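Local coordinates for divalent ion tolerance protein CutA1 (Ehrlichia chaffeensis, PDB 4IYQ) that belongs to the CutA family of trimeric divalent ion tolerance proteins and may bind copper ions, at residues A52-F57 with C76-K81. Residues are numbered along the deposited sequence; the frame is centred on the assembly and turned at random.
Sequences ACANIF and CAIILK
Asn-55 and Ile-79 face each other as an antiparallel hydrogen-bonded pair, Asn-55 N donating to Ile-79 O at 2.8 Å and Ile-79 N returning a bond to Asn-55 O at 2.9 Å. Phe-57 and Ala-77 repeat the arrangement two residues further on, with 2.8 Å from Phe-57 N to Ala-77 O. Towards the other end, Lys-81 N donates to Cys-53 O, and Ala-52 N reaches Lys-81 O over 2.8 Å in an almost straight bond (174° at the hydrogen). At the non-hydrogen-bonded pairs, CA-H...O contacts run from Ala-54 to Ile-79 O and from Ile-78 to Asn-55 O.

These strands, running at 163° to each other, are the base of the long hairpin 53-66/69-83 in the ferredoxin-like fold of CutA. Strand 53-66 is outermost within its own chain, but residues 53-56 pair with a strand of the second subunit, continuing the sheet across the trimer interface.

On one face of the sheet, Ala-54 CB touches Leu-80 CD2 at 3.5 Å, while Ile-56 and Ile-78 lie side by side; helix 35-47 covers this face. On the other, the Phe-57 ring stands off the sheet and leans toward Ile-79, CG anti to the carbonyl carbon (chi1 -58°), with CE1 3.8 Å from Ile-79 CD1 and a ring edge toward Ala-77 O. Tyr-29 of the second subunit packs on both Phe-57 and Ile-79, and Phe-57 of the third subunit on Ala-77.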
loop_
_atom_site.group_PDB
_atom_site.type_symbol
_atom_site.label_atom_id
_atom_site.label_comp_id
_atom_site.label_asym_id
_atom_site.label_seq_id
_atom_site.Cartn_x
_atom_site.Cartn_y
_atom_site.Cartn_z
ATOM N N ALA A 52 14.199 5.185 -7.541
ATOM C CA ALA A 52 15.298 4.722 -6.698
ATOM C C ALA A 52 15.167 3.231 -6.384
ATOM O O ALA A 52 16.153 2.534 -6.135
ATOM C CB ALA A 52 15.341 5.541 -5.387
ATOM N N CYS A 53 13.930 2.756 -6.337
ATOM C CA CYS A 53 13.687 1.351 -6.109
ATOM C C CYS A 53 12.249 0.948 -6.408
ATOM O O CYS A 53 11.351 1.781 -6.486
ATOM C CB CYS A 53 14.056 0.985 -4.661
ATOM S SG CYS A 53 13.170 1.930 -3.417
ATOM N N ALA A 54 12.054 -0.358 -6.517
ATOM C CA ALA A 54 10.746 -0.940 -6.732
ATOM C C ALA A 54 10.509 -2.073 -5.748
ATOM O O ALA A 54 11.402 -2.891 -5.502
ATOM C CB ALA A 54 10.623 -1.459 -8.169
ATOM N N ASN A 55 9.305 -2.131 -5.200
ATOM C CA ASN A 55 8.891 -3.298 -4.430
ATOM C C ASN A 55 7.846 -4.069 -5.220
ATOM O O ASN A 55 6.770 -3.550 -5.513
ATOM C CB ASN A 55 8.340 -2.897 -3.051
ATOM C CG ASN A 55 9.403 -2.285 -2.157
ATOM O OD1 ASN A 55 10.600 -2.490 -2.362
ATOM N ND2 ASN A 55 8.972 -1.538 -1.163
ATOM N N ILE A 56 8.174 -5.305 -5.580
ATOM C CA ILE A 56 7.276 -6.094 -6.397
ATOM C C ILE A 56 6.564 -7.129 -5.549
ATOM O O ILE A 56 7.200 -7.939 -4.870
ATOM C CB ILE A 56 8.013 -6.785 -7.559
ATOM C CG1 ILE A 56 8.767 -5.751 -8.400
ATOM C CG2 ILE A 56 7.024 -7.551 -8.408
ATOM C CD1 ILE A 56 9.727 -6.348 -9.433
ATOM N N PHE A 57 5.235 -7.054 -5.573
ATOM C CA PHE A 57 4.342 -7.994 -4.910
ATOM C C PHE A 57 3.757 -8.954 -5.957
ATOM O O PHE A 57 3.097 -8.524 -6.911
ATOM C CB PHE A 57 3.205 -7.265 -4.188
ATOM C CG PHE A 57 3.657 -6.258 -3.157
ATOM C CD1 PHE A 57 4.290 -5.073 -3.540
ATOM C CD2 PHE A 57 3.403 -6.475 -1.792
ATOM C CE1 PHE A 57 4.686 -4.145 -2.587
ATOM C CE2 PHE A 57 3.800 -5.558 -0.837
ATOM C CZ PHE A 57 4.441 -4.387 -1.228
ATOM N N CYS A 76 0.963 -8.815 -10.733
ATOM C CA CYS A 76 1.921 -8.326 -9.762
ATOM C C CYS A 76 1.599 -6.871 -9.474
ATOM O O CYS A 76 1.134 -6.144 -10.353
ATOM C CB CYS A 76 3.341 -8.475 -10.277
ATOM S SG CYS A 76 3.810 -10.198 -10.439
ATOM N N ALA A 77 1.809 -6.444 -8.242
ATOM C CA ALA A 77 1.694 -5.031 -7.931
ATOM C C ALA A 77 3.089 -4.483 -7.719
ATOM O O ALA A 77 3.997 -5.223 -7.343
ATOM C CB ALA A 77 0.814 -4.808 -6.705
ATOM N N ILE A 78 3.278 -3.200 -7.999
ATOM C CA ILE A 78 4.563 -2.576 -7.738
ATOM C C ILE A 78 4.410 -1.270 -6.997
ATOM O O ILE A 78 3.550 -0.465 -7.331
ATOM C CB ILE A 78 5.360 -2.264 -9.011
ATOM C CG1 ILE A 78 5.111 -3.285 -10.117
ATOM C CG2 ILE A 78 6.842 -2.142 -8.669
ATOM C CD1 ILE A 78 5.735 -2.860 -11.426
ATOM N N ILE A 79 5.248 -1.076 -5.988
ATOM C CA ILE A 79 5.429 0.228 -5.389
ATOM C C ILE A 79 6.777 0.772 -5.846
ATOM O O ILE A 79 7.816 0.140 -5.664
ATOM C CB ILE A 79 5.376 0.173 -3.855
ATOM C CG1 ILE A 79 3.981 -0.238 -3.393
ATOM C CG2 ILE A 79 5.737 1.519 -3.259
ATOM C CD1 ILE A 79 3.897 -0.464 -1.889
ATOM N N LEU A 80 6.741 1.940 -6.463
ATOM C CA LEU A 80 7.923 2.585 -6.988
ATOM C C LEU A 80 8.214 3.829 -6.164
ATOM O O LEU A 80 7.284 4.541 -5.769
ATOM C CB LEU A 80 7.711 2.937 -8.454
ATOM C CG LEU A 80 7.213 1.737 -9.261
ATOM C CD1 LEU A 80 6.428 2.167 -10.500
ATOM C CD2 LEU A 80 8.389 0.869 -9.646
ATOM N N LYS A 81 9.483 4.070 -5.852
ATOM C CA LYS A 81 9.835 5.234 -5.047
ATOM C C LYS A 81 10.699 6.239 -5.791
ATOM O O LYS A 81 11.744 5.895 -6.348
ATOM C CB LYS A 81 10.534 4.791 -3.759
ATOM C CG LYS A 81 9.889 3.561 -3.134
ATOM C CD LYS A 81 10.238 3.428 -1.675
ATOM C CE LYS A 81 10.047 1.992 -1.211
ATOM N NZ LYS A 81 11.210 1.140 -1.612
#